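Local coordinates for protein alkylpurine DNA glycosylase AlkC (Pseudomonas fluorescens, PDB 5VHV) that probably removes alkylated purine bases from DNA by hydrolysing their N-glycosidic bonds, starting base excision repair without flipping the damaged nucleotide out, at residues E206-L209 with S210-G214; H228-R231 with S232-K235; W215-N219 with P220-W224. All blocks are in the same frame, centred on the assembly; numbering follows the deposited sequence.

Interaction 1: E206-L209 with S210-G214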
ATOM      1  N   GLU A 206     -15.383   2.309  12.520  1.00 22.30           N
ATOM      2  CA  GLU A 206     -16.754   1.815  12.628  1.00 23.86           C
ATOM      3  C   GLU A 206     -17.471   1.870  11.293  1.00 23.62           C
ATOM      4  O   GLU A 206     -18.330   1.024  11.015  1.00 25.12           O
ATOM      5  CB  GLU A 206     -17.531   2.625  13.665  1.00 28.05           C
ATOM      6  CG  GLU A 206     -17.005   2.465  15.084  1.00 35.84           C
ATOM      7  CD  GLU A 206     -17.691   3.384  16.083  1.00 68.78           C
ATOM      8  OE1 GLU A 206     -18.338   4.364  15.658  0.57 78.96           O
ATOM      9  OE2 GLU A 206     -17.583   3.121  17.300  0.64 76.57           O
ATOM     10  N   TRP A 207     -17.135   2.853  10.459  1.00 23.66           N
ATOM     11  CA  TRP A 207     -17.766   2.951   9.148  1.00 23.33           C
ATOM     12  C   TRP A 207     -17.405   1.754   8.279  1.00 23.44           C
ATOM     13  O   TRP A 207     -18.271   1.183   7.603  1.00 24.93           O
ATOM     14  CB  TRP A 207     -17.358   4.254   8.462  1.00 23.94           C
ATOM     15  CG  TRP A 207     -18.080   4.489   7.181  1.00 24.73           C
ATOM     16  CD1 TRP A 207     -19.230   5.218   7.009  1.00 27.54           C
ATOM     17  CD2 TRP A 207     -17.711   4.013   5.883  1.00 22.20           C
ATOM     18  NE1 TRP A 207     -19.593   5.216   5.688  1.00 28.21           N
ATOM     19  CE2 TRP A 207     -18.685   4.478   4.975  1.00 27.52           C
ATOM     20  CE3 TRP A 207     -16.660   3.232   5.400  1.00 21.59           C
ATOM     21  CZ2 TRP A 207     -18.639   4.182   3.614  1.00 27.48           C
ATOM     22  CZ3 TRP A 207     -16.615   2.938   4.047  1.00 22.37           C
ATOM     23  CH2 TRP A 207     -17.602   3.418   3.169  1.00 23.67           C
ATOM     24  N   VAL A 208     -16.130   1.357   8.285  1.00 23.40           N
ATOM     25  CA  VAL A 208     -15.708   0.181   7.530  1.00 21.07           C
ATOM     26  C   VAL A 208     -16.345  -1.081   8.104  1.00 20.94           C
ATOM     27  O   VAL A 208     -16.781  -1.962   7.358  1.00 21.04           O
ATOM     28  CB  VAL A 208     -14.172   0.077   7.529  1.00 20.39           C
ATOM     29  CG1 VAL A 208     -13.715  -1.231   6.892  1.00 18.97           C
ATOM     30  CG2 VAL A 208     -13.530   1.279   6.838  1.00 20.42           C
ATOM     31  N   LEU A 209     -16.391  -1.199   9.433  1.00 19.92           N
ATOM     32  CA  LEU A 209     -16.970  -2.386  10.051  1.00 20.49           C
ATOM     33  C   LEU A 209     -18.443  -2.512   9.698  1.00 21.50           C
ATOM     34  O   LEU A 209     -18.913  -3.588   9.312  1.00 24.69           O
ATOM     35  CB  LEU A 209     -16.782  -2.339  11.569  1.00 21.24           C
ATOM     36  CG  LEU A 209     -15.327  -2.493  12.024  1.00 19.09           C
ATOM     37  CD1 LEU A 209     -15.171  -1.965  13.466  1.00 23.92           C
ATOM     38  CD2 LEU A 209     -14.877  -3.945  11.928  1.00 22.30           C
ATOM     39  N   SER A 210     -19.186  -1.412   9.803  1.00 23.50           N
ATOM     40  CA  SER A 210     -20.589  -1.444   9.423  1.00 25.22           C
ATOM     41  C   SER A 210     -20.752  -1.807   7.953  1.00 25.06           C
ATOM     42  O   SER A 210     -21.637  -2.599   7.594  1.00 25.46           O
ATOM     43  CB  SER A 210     -21.240  -0.096   9.729  1.00 30.26           C
ATOM     44  OG  SER A 210     -21.344   0.101  11.128  1.00 29.31           O
ATOM     45  N   LEU A 211     -19.919  -1.224   7.084  1.00 24.61           N
ATOM     46  CA  LEU A 211     -19.984  -1.531   5.659  1.00 23.04           C
ATOM     47  C   LEU A 211     -19.820  -3.022   5.416  1.00 23.18           C
ATOM     48  O   LEU A 211     -20.654  -3.654   4.760  1.00 22.40           O
ATOM     49  CB  LEU A 211     -18.897  -0.757   4.907  1.00 22.61           C
ATOM     50  CG  LEU A 211     -18.907  -0.877   3.377  1.00 25.95           C
ATOM     51  CD1 LEU A 211     -20.066  -0.061   2.786  1.00 27.70           C
ATOM     52  CD2 LEU A 211     -17.567  -0.442   2.769  1.00 26.08           C
ATOM     53  N   ILE A 212     -18.743  -3.606   5.948  1.00 22.36           N
ATOM     54  CA  ILE A 212     -18.448  -4.997   5.644  1.00 20.13           C
ATOM     55  C   ILE A 212     -19.435  -5.929   6.344  1.00 26.01           C
ATOM     56  O   ILE A 212     -19.728  -7.030   5.853  1.00 22.94           O
ATOM     57  CB  ILE A 212     -16.972  -5.282   5.985  1.00 18.37           C
ATOM     58  CG1 ILE A 212     -16.061  -4.415   5.115  1.00 24.29           C
ATOM     59  CG2 ILE A 212     -16.645  -6.741   5.768  1.00 21.53           C
ATOM     60  CD1 ILE A 212     -14.562  -4.576   5.431  1.00 21.37           C
ATOM     61  N   GLU A 213     -20.030  -5.490   7.450  1.00 21.69           N
ATOM     62  CA  GLU A 213     -21.102  -6.275   8.042  1.00 22.51           C
ATOM     63  C   GLU A 213     -22.322  -6.374   7.123  1.00 26.90           C
ATOM     64  O   GLU A 213     -23.182  -7.230   7.346  1.00 25.58           O
ATOM     65  CB  GLU A 213     -21.478  -5.677   9.403  1.00 29.23           C
ATOM     66  CG  GLU A 213     -20.426  -5.999  10.471  1.00 26.13           C
ATOM     67  CD  GLU A 213     -20.572  -5.200  11.744  1.00 32.22           C
ATOM     68  OE1 GLU A 213     -21.468  -4.333  11.823  1.00 28.71           O
ATOM     69  OE2 GLU A 213     -19.765  -5.442  12.669  1.00 29.29           O
ATOM     70  N   GLY A 214     -22.417  -5.525   6.100  1.00 25.01           N
ATOM     71  CA  GLY A 214     -23.475  -5.618   5.114  1.00 32.34           C
ATOM     72  C   GLY A 214     -23.105  -6.412   3.878  1.00 29.12           C
ATOM     73  O   GLY A 214     -23.936  -6.592   2.983  1.00 29.10           O
TER
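Trp207 and Leu211, one helical turn apart, run side by side and point the same way: the CB of Leu211 lies over one face of the indole, and its CD2 branch reaches CZ3 of Trp207 at 3.7 Å. Both side chains have CG anti to the backbone N (chi1 -174° for Trp207 and -175° for Leu211), and both leave the backbone in the same direction. At the edge of the ring, in its plane, sits CG2 of Val208. The other methyl of that valine turns to the next pair, where Val208 CG1 meets Ile212 CD1 at 3.7 Å, again with the two side chains alongside. Glu213 has CG beside its own backbone N, 3.1 Å from Leu209 O, and from there runs extended to a salt bridge with Arg240, which also binds Ser210 OG. The indole NE1 is held by Glu172. Beneath the side chains, backbone bonds such as Ile212 N to Val208 O (2.9 Å) set the i to i+4 spacing. Leu209 and Ile212 are buried against helices, while Glu206, Ser210 and Glu213 are exposed. This is the pattern of an amphipathic helix in the helical HEAT-like repeat fold of the AlkC and AlkD glycosylases.

Interaction 2: H228-R231 with S232-K235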
ATOM      1  N   HIS A 228      -8.333  -8.435   4.070  1.00 18.57           N
ATOM      2  CA  HIS A 228      -7.205  -7.527   3.921  1.00 18.20           C
ATOM      3  C   HIS A 228      -7.572  -6.082   4.238  1.00 13.98           C
ATOM      4  O   HIS A 228      -6.717  -5.331   4.700  1.00 18.71           O
ATOM      5  CB  HIS A 228      -6.623  -7.712   2.525  1.00 20.06           C
ATOM      6  CG  HIS A 228      -6.002  -9.060   2.369  1.00 25.08           C
ATOM      7  ND1 HIS A 228      -4.676  -9.302   2.661  1.00 37.89           N
ATOM      8  CD2 HIS A 228      -6.547 -10.260   2.062  1.00 30.24           C
ATOM      9  CE1 HIS A 228      -4.418 -10.587   2.482  1.00 40.80           C
ATOM     10  NE2 HIS A 228      -5.538 -11.191   2.127  1.00 37.44           N
ATOM     11  N   ALA A 229      -8.838  -5.710   4.054  1.00 14.65           N
ATOM     12  CA  ALA A 229      -9.324  -4.401   4.468  1.00 17.75           C
ATOM     13  C   ALA A 229      -9.237  -4.246   5.977  1.00 14.45           C
ATOM     14  O   ALA A 229      -8.932  -3.164   6.486  1.00 17.56           O
ATOM     15  CB  ALA A 229     -10.781  -4.232   4.026  1.00 16.30           C
ATOM     16  N   LEU A 230      -9.557  -5.316   6.702  1.00 13.58           N
ATOM     17  CA  LEU A 230      -9.665  -5.295   8.149  1.00 14.72           C
ATOM     18  C   LEU A 230      -8.361  -5.662   8.840  1.00 18.42           C
ATOM     19  O   LEU A 230      -8.341  -5.790  10.067  1.00 16.71           O
ATOM     20  CB  LEU A 230     -10.762  -6.254   8.600  1.00 18.00           C
ATOM     21  CG  LEU A 230     -12.199  -5.872   8.207  1.00 19.32           C
ATOM     22  CD1 LEU A 230     -13.180  -7.005   8.461  1.00 24.27           C
ATOM     23  CD2 LEU A 230     -12.620  -4.618   8.951  1.00 21.55           C
ATOM     24  N   ARG A 231      -7.267  -5.778   8.095  1.00 18.53           N
ATOM     25  CA  ARG A 231      -6.049  -6.356   8.668  1.00 14.92           C
ATOM     26  C   ARG A 231      -5.511  -5.551   9.841  1.00 17.25           C
ATOM     27  O   ARG A 231      -4.952  -6.139  10.777  1.00 16.28           O
ATOM     28  CB  ARG A 231      -4.991  -6.507   7.584  1.00 13.46           C
ATOM     29  CG  ARG A 231      -4.410  -5.191   7.014  1.00 13.98           C
ATOM     30  CD  ARG A 231      -3.573  -5.558   5.811  1.00 20.61           C
ATOM     31  NE  ARG A 231      -2.784  -4.487   5.227  1.00 15.58           N
ATOM     32  CZ  ARG A 231      -3.159  -3.732   4.198  1.00 15.21           C
ATOM     33  NH1 ARG A 231      -4.358  -3.859   3.667  1.00 14.83           N
ATOM     34  NH2 ARG A 231      -2.306  -2.859   3.688  1.00 15.80           N
ATOM     35  N   SER A 232      -5.639  -4.220   9.817  1.00 16.14           N
ATOM     36  CA  SER A 232      -5.144  -3.428  10.937  1.00 16.20           C
ATOM     37  C   SER A 232      -6.050  -3.598  12.149  1.00 14.48           C
ATOM     38  O   SER A 232      -5.575  -3.789  13.274  1.00 17.54           O
ATOM     39  CB  SER A 232      -5.027  -1.948  10.534  1.00 16.79           C
ATOM     40  OG  SER A 232      -4.130  -1.786   9.442  1.00 16.64           O
ATOM     41  N   LEU A 233      -7.364  -3.584  11.937  1.00 16.09           N
ATOM     42  CA  LEU A 233      -8.278  -3.776  13.061  1.00 18.16           C
ATOM     43  C   LEU A 233      -8.143  -5.173  13.658  1.00 17.22           C
ATOM     44  O   LEU A 233      -8.272  -5.335  14.876  1.00 17.51           O
ATOM     45  CB  LEU A 233      -9.719  -3.518  12.623  1.00 15.20           C
ATOM     46  CG  LEU A 233     -10.012  -2.083  12.150  1.00 16.81           C
ATOM     47  CD1 LEU A 233     -11.485  -1.902  11.761  1.00 17.20           C
ATOM     48  CD2 LEU A 233      -9.643  -1.075  13.221  1.00 21.96           C
ATOM     49  N   ILE A 234      -7.859  -6.174  12.829  1.00 17.22           N
ATOM     50  CA  ILE A 234      -7.658  -7.527  13.349  1.00 15.95           C
ATOM     51  C   ILE A 234      -6.439  -7.568  14.260  1.00 17.73           C
ATOM     52  O   ILE A 234      -6.470  -8.193  15.327  1.00 17.72           O
ATOM     53  CB  ILE A 234      -7.541  -8.537  12.188  1.00 18.43           C
ATOM     54  CG1 ILE A 234      -8.912  -8.731  11.524  1.00 17.88           C
ATOM     55  CG2 ILE A 234      -6.997  -9.917  12.666  1.00 19.41           C
ATOM     56  CD1 ILE A 234      -8.833  -9.357  10.175  1.00 20.58           C
ATOM     57  N   LYS A 235      -5.340  -6.933  13.838  1.00 16.19           N
ATOM     58  CA  LYS A 235      -4.144  -6.878  14.673  1.00 15.67           C
ATOM     59  C   LYS A 235      -4.410  -6.145  15.980  1.00 15.54           C
ATOM     60  O   LYS A 235      -3.840  -6.499  17.022  1.00 17.87           O
ATOM     61  CB  LYS A 235      -3.002  -6.216  13.893  1.00 13.92           C
ATOM     62  CG  LYS A 235      -2.364  -7.149  12.879  1.00 14.26           C
ATOM     63  CD  LYS A 235      -1.113  -6.558  12.256  1.00 13.26           C
ATOM     64  CE  LYS A 235      -1.464  -5.363  11.365  1.00 15.57           C
ATOM     65  NZ  LYS A 235      -0.228  -4.809  10.697  1.00 16.37           N
TER
HETATM   66  O   HOH W   1      -8.045  -2.558   9.107  1.00 17.05           O
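The carbonyl of Leu230 receives Ile234 N at 2.8 Å, at a junction where Leu230 leaves the helical conformation after helix 220-229 and takes the N-cap position of helix 231-235. The next bond, Lys235 N to Arg231 O, is longer at 3.2 Å. A water bridges the break, donating to Ala229 O at 2.8 Å and accepting from Leu233 N at 3.1 Å, so it links the last turn of one helix to the first of the next. Among the side chains, Leu230 and Leu233 cross obliquely, with CD2 of Leu230 at 4.1 Å from CD1 of Leu233. Ile234 CD1 meets Leu230 CB at 4.0 Å, while CG1 of the isoleucine rests against the carbonyl oxygen of Leu230. Arg231 reaches back towards the preceding helix: CG sits between the backbone N and the carbonyl carbon (chi1 68°), and the extended chain brings NH1 to His228 O at 3.0 Å. That oxygen lies in the guanidinium plane, although NH1 approaches from above the carbonyl plane. Asn195 also binds NH1, and Asn198 binds Ser232 OG. Leu230 and Leu233 pack on Leu209 of helix 205-213, Leu233 and Ile234 on helix 239-244, and Arg231 on helix 187-201, so the short helix 231-235 is wedged among its neighbours.

Interaction 3: W215-N219 with P220-W224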
ATOM      1  N   TRP A 215     -21.880  -6.917   3.817  1.00 25.55           N
ATOM      2  CA  TRP A 215     -21.374  -7.607   2.642  1.00 28.81           C
ATOM      3  C   TRP A 215     -21.697  -9.092   2.699  1.00 29.97           C
ATOM      4  O   TRP A 215     -21.910  -9.674   3.766  1.00 30.38           O
ATOM      5  CB  TRP A 215     -19.860  -7.440   2.535  1.00 22.89           C
ATOM      6  CG  TRP A 215     -19.405  -6.164   2.000  1.00 20.47           C
ATOM      7  CD1 TRP A 215     -20.156  -5.068   1.685  1.00 24.47           C
ATOM      8  CD2 TRP A 215     -18.053  -5.833   1.707  1.00 24.67           C
ATOM      9  NE1 TRP A 215     -19.339  -4.067   1.198  1.00 24.76           N
ATOM     10  CE2 TRP A 215     -18.042  -4.516   1.208  1.00 25.73           C
ATOM     11  CE3 TRP A 215     -16.844  -6.533   1.804  1.00 26.79           C
ATOM     12  CZ2 TRP A 215     -16.868  -3.883   0.812  1.00 24.37           C
ATOM     13  CZ3 TRP A 215     -15.678  -5.902   1.423  1.00 22.99           C
ATOM     14  CH2 TRP A 215     -15.697  -4.586   0.932  1.00 24.27           C
ATOM     15  N   ASN A 216     -21.715  -9.709   1.524  1.00 30.21           N
ATOM     16  CA  ASN A 216     -21.887 -11.151   1.414  1.00 35.36           C
ATOM     17  C   ASN A 216     -20.508 -11.787   1.338  1.00 35.66           C
ATOM     18  O   ASN A 216     -19.861 -11.783   0.282  1.00 30.64           O
ATOM     19  CB  ASN A 216     -22.719 -11.513   0.196  1.00 34.77           C
ATOM     20  CG  ASN A 216     -22.660 -12.992  -0.106  1.00 42.01           C
ATOM     21  OD1 ASN A 216     -22.517 -13.806   0.798  1.00 37.66           O
ATOM     22  ND2 ASN A 216     -22.738 -13.343  -1.383  1.00 60.58           N
ATOM     23  N   LEU A 217     -20.053 -12.340   2.456  1.00 28.55           N
ATOM     24  CA  LEU A 217     -18.712 -12.891   2.501  1.00 28.44           C
ATOM     25  C   LEU A 217     -18.658 -14.332   2.012  1.00 36.64           C
ATOM     26  O   LEU A 217     -17.590 -14.947   2.066  1.00 34.56           O
ATOM     27  CB  LEU A 217     -18.145 -12.770   3.914  1.00 33.42           C
ATOM     28  CG  LEU A 217     -18.070 -11.340   4.461  1.00 35.61           C
ATOM     29  CD1 LEU A 217     -17.308 -11.316   5.779  1.00 43.34           C
ATOM     30  CD2 LEU A 217     -17.456 -10.341   3.468  1.00 32.18           C
ATOM     31  N   GLU A 218     -19.777 -14.877   1.522  1.00 37.23           N
ATOM     32  CA  GLU A 218     -19.733 -16.157   0.825  1.00 34.32           C
ATOM     33  C   GLU A 218     -19.126 -16.015  -0.565  1.00 38.70           C
ATOM     34  O   GLU A 218     -18.686 -17.011  -1.143  1.00 36.15           O
ATOM     35  CB  GLU A 218     -21.139 -16.759   0.735  1.00 35.87           C
ATOM     36  CG  GLU A 218     -21.813 -16.935   2.087  1.00 51.50           C
ATOM     37  CD  GLU A 218     -21.131 -17.982   2.944  1.00 75.41           C
ATOM     38  OE1 GLU A 218     -20.503 -18.900   2.373  0.85 78.90           O
ATOM     39  OE2 GLU A 218     -21.221 -17.888   4.187  0.57 81.49           O
ATOM     40  N   ASN A 219     -19.086 -14.804  -1.105  1.00 30.32           N
ATOM     41  CA  ASN A 219     -18.339 -14.547  -2.328  1.00 34.03           C
ATOM     42  C   ASN A 219     -16.851 -14.498  -2.001  1.00 37.94           C
ATOM     43  O   ASN A 219     -16.429 -13.613  -1.255  1.00 29.82           O
ATOM     44  CB  ASN A 219     -18.778 -13.227  -2.954  1.00 37.90           C
ATOM     45  CG  ASN A 219     -18.108 -12.963  -4.291  1.00 45.57           C
ATOM     46  OD1 ASN A 219     -16.885 -13.031  -4.412  1.00 39.31           O
ATOM     47  ND2 ASN A 219     -18.911 -12.670  -5.307  1.00 38.67           N
ATOM     48  N   PRO A 220     -16.029 -15.410  -2.530  1.00 34.05           N
ATOM     49  CA  PRO A 220     -14.629 -15.472  -2.073  1.00 26.35           C
ATOM     50  C   PRO A 220     -13.816 -14.235  -2.423  1.00 24.99           C
ATOM     51  O   PRO A 220     -12.866 -13.910  -1.695  1.00 27.68           O
ATOM     52  CB  PRO A 220     -14.086 -16.729  -2.764  1.00 45.29           C
ATOM     53  CG  PRO A 220     -14.998 -16.959  -3.918  1.00 41.40           C
ATOM     54  CD  PRO A 220     -16.341 -16.465  -3.509  1.00 42.45           C
ATOM     55  N   HIS A 221     -14.167 -13.530  -3.497  1.00 28.00           N
ATOM     56  CA  HIS A 221     -13.491 -12.271  -3.809  1.00 28.74           C
ATOM     57  C   HIS A 221     -13.775 -11.229  -2.739  1.00 29.71           C
ATOM     58  O   HIS A 221     -12.866 -10.535  -2.270  1.00 23.24           O
ATOM     59  CB  HIS A 221     -13.941 -11.762  -5.176  1.00 28.58           C
ATOM     60  CG  HIS A 221     -13.439 -12.580  -6.319  1.00 31.58           C
ATOM     61  ND1 HIS A 221     -12.352 -13.420  -6.209  1.00 35.57           N
ATOM     62  CD2 HIS A 221     -13.872 -12.687  -7.600  1.00 31.16           C
ATOM     63  CE1 HIS A 221     -12.141 -14.014  -7.369  1.00 31.31           C
ATOM     64  NE2 HIS A 221     -13.045 -13.583  -8.229  1.00 35.15           N
ATOM     65  N   THR A 222     -15.041 -11.116  -2.340  1.00 26.10           N
ATOM     66  CA  THR A 222     -15.433 -10.163  -1.311  1.00 21.66           C
ATOM     67  C   THR A 222     -14.851 -10.554   0.046  1.00 23.97           C
ATOM     68  O   THR A 222     -14.380  -9.693   0.796  1.00 23.97           O
ATOM     69  CB  THR A 222     -16.966 -10.081  -1.273  1.00 29.38           C
ATOM     70  OG1 THR A 222     -17.465  -9.844  -2.600  1.00 27.25           O
ATOM     71  CG2 THR A 222     -17.439  -8.963  -0.334  1.00 26.63           C
ATOM     72  N   ALA A 223     -14.862 -11.852   0.373  1.00 22.08           N
ATOM     73  CA  ALA A 223     -14.243 -12.313   1.618  1.00 22.46           C
ATOM     74  C   ALA A 223     -12.761 -11.941   1.671  1.00 25.44           C
ATOM     75  O   ALA A 223     -12.253 -11.518   2.716  1.00 24.22           O
ATOM     76  CB  ALA A 223     -14.405 -13.823   1.772  1.00 29.09           C
ATOM     77  N   TRP A 224     -12.049 -12.107   0.555  1.00 23.42           N
ATOM     78  CA  TRP A 224     -10.628 -11.777   0.535  1.00 25.74           C
ATOM     79  C   TRP A 224     -10.418 -10.286   0.760  1.00 20.19           C
ATOM     80  O   TRP A 224      -9.557  -9.876   1.562  1.00 19.73           O
ATOM     81  CB  TRP A 224     -10.004 -12.206  -0.796  1.00 24.02           C
ATOM     82  CG  TRP A 224      -8.510 -12.006  -0.854  1.00 22.31           C
ATOM     83  CD1 TRP A 224      -7.542 -12.948  -0.606  1.00 27.70           C
ATOM     84  CD2 TRP A 224      -7.806 -10.791  -1.187  1.00 20.39           C
ATOM     85  NE1 TRP A 224      -6.289 -12.392  -0.760  1.00 25.01           N
ATOM     86  CE2 TRP A 224      -6.424 -11.070  -1.111  1.00 25.11           C
ATOM     87  CE3 TRP A 224      -8.212  -9.502  -1.543  1.00 19.31           C
ATOM     88  CZ2 TRP A 224      -5.448 -10.102  -1.392  1.00 22.88           C
ATOM     89  CZ3 TRP A 224      -7.236  -8.529  -1.797  1.00 21.21           C
ATOM     90  CH2 TRP A 224      -5.876  -8.839  -1.721  1.00 23.68           C
TER
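Asn219 OD1 is gripped by two backbone N-H groups at the start of helix 220-229: His221 N at 2.9 Å, weak because the bond is sharply bent (129°), and Thr222 N at 3.4 Å, also weak but straighter. The carboxamide reaches them because CG is anti to the backbone N (chi1 -175°). Asn219 O also takes Ala223 N at 2.9 Å. Thr222 crosses the Asn219 side chain at about a right angle and sends its two branches different ways. OG1 bonds to Lys182 O, whereas CG2 meets the indole of Trp215 obliquely, 3.3 Å from CE3, with Leu217 CD2 also near it. Replacing Trp215 by an alanine would probably leave the Thr222 methyl without its aromatic neighbour and open a gap towards Leu197 and Ile225, on which the indole also packs. Before the cap, Asn216 OD1 accepts Glu218 N at 3.0 Å in an Asx turn, inside a type I beta turn from Asn216 to Asn219. In the first turn of the helix, Ala223 CB lies against Leu217 O at 3.4 Å. A tight turn thus leads into an asparagine N-cap, the side-chain capping motif that occupies the first N-H groups of a helix.

Overall arrangement
The three contacts span helix 205-213, helix 220-229 and helix 231-235. Interactions 1 and 2, centres 12 Å apart, touch directly: Leu209 CD2 lies 3.8 Å from Leu230 CD2, and Ile212 CD1 packs on Ala229 CB. Interaction 3 follows interaction 1 directly, centres 13 Å apart, and ends three residues short of interaction 2, centres 15 Å apart; the stacked rings of Trp224 and His228 connect these two along helix 220-229. Interaction 2 comes closest to the DNA, its nearest atom about 4 Å away with His228 against a phosphate, compared with about 7 Å for interaction 3 and 12 Å for interaction 1. The Arg231 side chain is about 9 Å from the bound 9B4.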